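Tail fiber protein (Pseudomonas aeruginosa, PDB 6CL6) probably binds a receptor on the surface of target bacteria, as the trimeric fiber of the R2 pyocin, a contractile injection system. Local coordinates at residues 100-105 and 115-120; 83-88 and 104-109. One frame throughout, in Å; residues are numbered along the deposited sequence.

Contact 1: residues 100-105 and 115-120; sequences YVRVSY and LPWQRC
The carbonyl oxygen of V101 takes the backbone N-H of Q118, with V101 O to Q118 N at 2.7 Å. The same oxygen also meets the CA of W117. V101 N returns a bond to Q118 O at 2.8 Å, so V101 and Q118 form an antiparallel hydrogen-bonded pair. Y100 and R119 are the non-hydrogen-bonded pair beside it. Further along, L115 N reaches V103 O at 2.8 Å.

The main side-chain contact is R102 on W117. R102 CG lies between its backbone N and carbonyl carbon (chi1 75°), and the extended chain then runs over one face of the indole. R102 CG sits 3.5 Å from the centroid of the W117 six-membered ring, almost on the ring normal, in a CH-pi contact. The R102 guanidinium plane lies 9° from the indole plane. A water bonds R102 NH1 and L115 O. Outside the pair, Q88 holds R102 NE, N51 holds R102 NH2 and N64 holds W117 NE1.

The Y100 side chain crosses that of R119 at a slant, ring and guanidinium planes 30° apart. R119 CD lies 3.6 Å from Y100 OH, which sits over one face of the guanidinium. Y100 OH bonds E98, and R119 forms a salt bridge with D121. The side chains of V101 and V103 make apolar contacts: V101 CG1 meets C120 SG at 3.6 Å, and V103 CG1 presses tightly on L115 CD1.

The backbone pair thus joins strand 118-119 to 99-104. R102 over W117 and the L115-V103 bond hold the chain just before it.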
loop_
_atom_site.group_PDB
_atom_site.type_symbol
_atom_site.label_atom_id
_atom_site.label_comp_id
_atom_site.label_asym_id
_atom_site.label_seq_id
_atom_site.Cartn_x
_atom_site.Cartn_y
_atom_site.Cartn_z
ATOM N N TYR A 100 -51.463 2.353 33.376
ATOM C CA TYR A 100 -50.901 1.171 34.002
ATOM C C TYR A 100 -52.017 0.159 34.259
ATOM O O TYR A 100 -53.192 0.518 34.353
ATOM C CB TYR A 100 -50.205 1.506 35.343
ATOM C CG TYR A 100 -49.052 2.449 35.164
ATOM C CD1 TYR A 100 -49.271 3.820 35.004
ATOM C CD2 TYR A 100 -47.723 1.979 35.166
ATOM C CE1 TYR A 100 -48.213 4.702 34.827
ATOM C CE2 TYR A 100 -46.663 2.860 35.000
ATOM C CZ TYR A 100 -46.923 4.222 34.821
ATOM O OH TYR A 100 -45.892 5.105 34.619
ATOM N N VAL A 101 -51.628 -1.105 34.413
ATOM C CA VAL A 101 -52.561 -2.185 34.733
ATOM C C VAL A 101 -51.929 -3.098 35.773
ATOM O O VAL A 101 -50.697 -3.289 35.799
ATOM C CB VAL A 101 -52.965 -2.964 33.457
ATOM C CG1 VAL A 101 -51.750 -3.726 32.898
ATOM C CG2 VAL A 101 -54.102 -3.912 33.754
ATOM N N ARG A 102 -52.776 -3.643 36.666
ATOM C CA ARG A 102 -52.319 -4.660 37.634
ATOM C C ARG A 102 -53.482 -5.587 38.011
ATOM O O ARG A 102 -54.614 -5.464 37.514
ATOM C CB ARG A 102 -51.684 -4.055 38.877
ATOM C CG ARG A 102 -52.635 -3.432 39.882
ATOM C CD ARG A 102 -51.959 -3.146 41.202
ATOM N NE ARG A 102 -52.905 -2.532 42.130
ATOM C CZ ARG A 102 -52.669 -2.298 43.396
ATOM N NH1 ARG A 102 -51.497 -2.583 43.912
ATOM N NH2 ARG A 102 -53.609 -1.758 44.142
ATOM N N VAL A 103 -53.189 -6.546 38.887
ATOM C CA VAL A 103 -54.121 -7.620 39.168
ATOM C C VAL A 103 -53.869 -8.167 40.560
ATOM O O VAL A 103 -52.728 -8.265 41.023
ATOM C CB VAL A 103 -54.038 -8.719 38.088
ATOM C CG1 VAL A 103 -52.699 -9.392 38.141
ATOM C CG2 VAL A 103 -55.169 -9.737 38.273
ATOM N N SER A 104 -54.955 -8.514 41.242
ATOM C CA SER A 104 -54.892 -9.317 42.441
ATOM C C SER A 104 -55.610 -10.653 42.204
ATOM O O SER A 104 -56.786 -10.681 41.822
ATOM C CB SER A 104 -55.509 -8.611 43.644
ATOM O OG SER A 104 -55.564 -9.518 44.763
ATOM N N TYR A 105 -54.915 -11.750 42.486
ATOM C CA TYR A 105 -55.514 -13.076 42.412
ATOM C C TYR A 105 -55.015 -13.901 43.581
ATOM O O TYR A 105 -53.809 -13.959 43.833
ATOM C CB TYR A 105 -55.187 -13.810 41.104
ATOM C CG TYR A 105 -55.590 -15.265 41.229
ATOM C CD1 TYR A 105 -56.910 -15.662 41.029
ATOM C CD2 TYR A 105 -54.679 -16.226 41.647
ATOM C CE1 TYR A 105 -57.288 -16.975 41.184
ATOM C CE2 TYR A 105 -55.065 -17.553 41.833
ATOM C CZ TYR A 105 -56.356 -17.910 41.600
ATOM O OH TYR A 105 -56.758 -19.228 41.770
ATOM N N LEU A 115 -50.161 -8.064 42.134
ATOM C CA LEU A 115 -48.932 -8.051 41.350
ATOM C C LEU A 115 -48.510 -6.619 41.083
ATOM O O LEU A 115 -49.293 -5.687 41.266
ATOM C CB LEU A 115 -49.136 -8.805 40.073
ATOM C CG LEU A 115 -49.665 -10.222 40.165
ATOM C CD1 LEU A 115 -49.674 -10.861 38.785
ATOM C CD2 LEU A 115 -48.838 -11.063 41.173
ATOM N N PRO A 116 -47.245 -6.391 40.714
ATOM C CA PRO A 116 -46.802 -5.024 40.447
ATOM C C PRO A 116 -47.504 -4.434 39.238
ATOM O O PRO A 116 -47.918 -5.136 38.307
ATOM C CB PRO A 116 -45.295 -5.173 40.173
ATOM C CG PRO A 116 -44.931 -6.501 40.712
ATOM C CD PRO A 116 -46.144 -7.357 40.556
ATOM N N TRP A 117 -47.628 -3.104 39.251
ATOM C CA TRP A 117 -48.203 -2.415 38.108
ATOM C C TRP A 117 -47.346 -2.606 36.860
ATOM O O TRP A 117 -46.113 -2.563 36.908
ATOM C CB TRP A 117 -48.319 -0.927 38.420
ATOM C CG TRP A 117 -49.316 -0.557 39.410
ATOM C CD1 TRP A 117 -49.108 -0.333 40.722
ATOM C CD2 TRP A 117 -50.714 -0.336 39.176
ATOM N NE1 TRP A 117 -50.273 0.018 41.335
ATOM C CE2 TRP A 117 -51.282 0.032 40.403
ATOM C CE3 TRP A 117 -51.531 -0.431 38.057
ATOM C CZ2 TRP A 117 -52.618 0.311 40.549
ATOM C CZ3 TRP A 117 -52.878 -0.140 38.198
ATOM C CH2 TRP A 117 -53.408 0.214 39.446
ATOM N N GLN A 118 -48.014 -2.818 35.735
ATOM C CA GLN A 118 -47.379 -2.909 34.436
ATOM C C GLN A 118 -47.801 -1.703 33.605
ATOM O O GLN A 118 -48.979 -1.312 33.570
ATOM C CB GLN A 118 -47.792 -4.204 33.742
ATOM C CG GLN A 118 -47.379 -4.372 32.287
ATOM C CD GLN A 118 -45.876 -4.459 32.082
ATOM O OE1 GLN A 118 -45.168 -3.465 32.155
ATOM N NE2 GLN A 118 -45.380 -5.664 31.897
ATOM N N ARG A 119 -46.847 -1.106 32.923
ATOM C CA ARG A 119 -47.148 0.077 32.144
ATOM C C ARG A 119 -47.814 -0.292 30.828
ATOM O O ARG A 119 -47.423 -1.260 30.178
ATOM C CB ARG A 119 -45.868 0.864 31.827
ATOM C CG ARG A 119 -46.186 2.154 31.150
ATOM C CD ARG A 119 -45.298 3.243 31.631
ATOM N NE ARG A 119 -45.545 4.484 30.911
ATOM C CZ ARG A 119 -44.658 5.470 30.822
ATOM N NH1 ARG A 119 -43.479 5.326 31.404
ATOM N NH2 ARG A 119 -44.945 6.584 30.149
ATOM N N CYS A 120 -48.804 0.518 30.419
ATOM C CA CYS A 120 -49.516 0.299 29.175
ATOM C C CYS A 120 -49.171 1.297 28.088
ATOM O O CYS A 120 -48.963 0.893 26.946
ATOM C CB CYS A 120 -51.029 0.330 29.426
ATOM S SG CYS A 120 -51.579 -0.990 30.508
HETATM O O HOH W 1 -49.119 -3.709 42.862
#

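Contact 2: residues 83-88 and 104-109; sequences NGNASQ and SYAANP
The N85 side chain reaches the turn 105-109 after strand 99-104, meeting Y105, A106 and P109. Its CB lies 3.4 Å from S104 O. CG is turned beside the backbone N (chi1 -65°), which carries the amide toward P109, and N85 CG meets P109 CB at 3.6 Å. OD1 is the polar centre of the contact. It accepts the backbone N-H of A106, with N85 OD1 to A106 N at 3.0 Å; the donor is tilted 34° from the amide carbonyl plane. A water also donates to N85 OD1 at 2.6 Å. That water accepts from S104 OG and donates to P109 O. On the other branch, N85 ND2 lies 3.7 Å from Y105 CD1, with amide and ring planes 32° apart. A second water links ND2 to A106 O.

OD1 therefore holds A106 directly, and through the water also S104 OG at the strand end and P109 O in the turn. Next to it, A86 and S104 form an antiparallel hydrogen-bonded pair. S104 N reaches A86 O at 2.8 Å, and A86 N reaches S104 O at 3.1 Å.

The contact lies where strand 99-104 passes into its loop. Strand 85-92 runs between strands 72-79 and 99-104, and A86 also touches F78 of 72-79. In the second subunit, Y93 meets the Y105 ring and its OH takes a weak hydrogen bond from N85 ND2, while Y73 packs against N85.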
loop_
_atom_site.group_PDB
_atom_site.type_symbol
_atom_site.label_atom_id
_atom_site.label_comp_id
_atom_site.label_asym_id
_atom_site.label_seq_id
_atom_site.Cartn_x
_atom_site.Cartn_y
_atom_site.Cartn_z
ATOM N N ASN A 83 -64.912 -7.487 47.536
ATOM C CA ASN A 83 -63.765 -7.755 48.406
ATOM C C ASN A 83 -62.778 -8.753 47.828
ATOM O O ASN A 83 -61.747 -9.032 48.465
ATOM C CB ASN A 83 -64.241 -8.284 49.744
ATOM C CG ASN A 83 -65.106 -7.310 50.476
ATOM O OD1 ASN A 83 -64.748 -6.127 50.624
ATOM N ND2 ASN A 83 -66.273 -7.775 50.890
ATOM N N GLY A 84 -63.032 -9.269 46.635
ATOM C CA GLY A 84 -62.341 -10.445 46.125
ATOM C C GLY A 84 -61.217 -10.121 45.158
ATOM O O GLY A 84 -60.508 -9.117 45.300
ATOM N N ASN A 85 -61.010 -11.026 44.199
ATOM C CA ASN A 85 -60.016 -10.803 43.179
ATOM C C ASN A 85 -60.356 -9.548 42.388
ATOM O O ASN A 85 -61.529 -9.137 42.293
ATOM C CB ASN A 85 -59.914 -12.004 42.250
ATOM C CG ASN A 85 -59.427 -13.235 42.940
ATOM O OD1 ASN A 85 -58.546 -13.192 43.817
ATOM N ND2 ASN A 85 -60.002 -14.392 42.537
ATOM N N ALA A 86 -59.326 -8.951 41.788
ATOM C CA ALA A 86 -59.563 -7.714 41.053
ATOM C C ALA A 86 -58.526 -7.451 39.974
ATOM O O ALA A 86 -57.370 -7.838 40.077
ATOM C CB ALA A 86 -59.598 -6.506 42.026
ATOM N N SER A 87 -58.969 -6.738 38.955
ATOM C CA SER A 87 -58.101 -6.131 37.958
ATOM C C SER A 87 -58.235 -4.629 38.090
ATOM O O SER A 87 -59.329 -4.134 38.348
ATOM C CB SER A 87 -58.514 -6.600 36.563
ATOM O OG SER A 87 -57.938 -5.823 35.569
ATOM N N GLN A 88 -57.119 -3.914 37.963
ATOM C CA GLN A 88 -57.124 -2.467 38.052
ATOM C C GLN A 88 -56.370 -1.811 36.912
ATOM O O GLN A 88 -55.305 -2.277 36.482
ATOM C CB GLN A 88 -56.527 -1.988 39.388
ATOM C CG GLN A 88 -57.404 -2.293 40.561
ATOM C CD GLN A 88 -56.837 -1.697 41.829
ATOM O OE1 GLN A 88 -55.608 -1.533 41.967
ATOM N NE2 GLN A 88 -57.718 -1.352 42.748
ATOM N N SER A 104 -54.955 -8.514 41.242
ATOM C CA SER A 104 -54.892 -9.317 42.441
ATOM C C SER A 104 -55.610 -10.653 42.204
ATOM O O SER A 104 -56.786 -10.681 41.822
ATOM C CB SER A 104 -55.509 -8.611 43.644
ATOM O OG SER A 104 -55.564 -9.518 44.763
ATOM N N TYR A 105 -54.915 -11.750 42.486
ATOM C CA TYR A 105 -55.514 -13.076 42.412
ATOM C C TYR A 105 -55.015 -13.901 43.581
ATOM O O TYR A 105 -53.809 -13.959 43.833
ATOM C CB TYR A 105 -55.187 -13.810 41.104
ATOM C CG TYR A 105 -55.590 -15.265 41.229
ATOM C CD1 TYR A 105 -56.910 -15.662 41.029
ATOM C CD2 TYR A 105 -54.679 -16.226 41.647
ATOM C CE1 TYR A 105 -57.288 -16.975 41.184
ATOM C CE2 TYR A 105 -55.065 -17.553 41.833
ATOM C CZ TYR A 105 -56.356 -17.910 41.600
ATOM O OH TYR A 105 -56.758 -19.228 41.770
ATOM N N ALA A 106 -55.938 -14.544 44.288
ATOM C CA ALA A 106 -55.571 -15.388 45.419
ATOM C C ALA A 106 -56.615 -16.476 45.618
ATOM O O ALA A 106 -57.812 -16.286 45.326
ATOM C CB ALA A 106 -55.434 -14.569 46.704
ATOM N N ALA A 107 -56.141 -17.624 46.133
ATOM C CA ALA A 107 -57.030 -18.752 46.390
ATOM C C ALA A 107 -58.165 -18.348 47.318
ATOM O O ALA A 107 -59.314 -18.759 47.124
ATOM C CB ALA A 107 -56.237 -19.919 46.972
ATOM N N ASN A 108 -57.856 -17.586 48.363
ATOM C CA ASN A 108 -58.890 -16.928 49.141
ATOM C C ASN A 108 -58.961 -15.514 48.617
ATOM O O ASN A 108 -58.079 -14.696 48.947
ATOM C CB ASN A 108 -58.582 -16.923 50.636
ATOM C CG ASN A 108 -59.726 -16.282 51.453
ATOM O OD1 ASN A 108 -60.585 -15.569 50.897
ATOM N ND2 ASN A 108 -59.729 -16.521 52.753
ATOM N N PRO A 109 -59.928 -15.186 47.752
ATOM C CA PRO A 109 -59.844 -13.911 47.010
ATOM C C PRO A 109 -59.836 -12.709 47.910
ATOM O O PRO A 109 -59.328 -11.670 47.480
ATOM C CB PRO A 109 -61.083 -13.949 46.095
ATOM C CG PRO A 109 -61.995 -14.981 46.693
ATOM C CD PRO A 109 -61.086 -15.998 47.324
HETATM O O HOH W 2 -57.434 -11.411 45.431
HETATM O O HOH W 3 -59.872 -17.289 43.798
#

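Overall arrangement
Both contacts belong to one antiparallel sheet and share S104 and Y105. Contact 1 joins strand 99-104 to strand 118-119, the outermost of the sheet on that side within this chain; contact 2 joins the end of 99-104, and the loop that follows it, to strand 85-92. Their centres are about 12 Å apart, and R102 N probably bonds Q88 O between them. Contact 2 is the more buried, yet its side-chain chemistry is the more polar: an asparagine amide and waters fix its turn. Contact 1 is partly buried and larger, built on an arginine chain laid over an indole face, a tyrosine crossing a second arginine, and apolar packing. Both also touch the second subunit, consistent with a trimeric fiber.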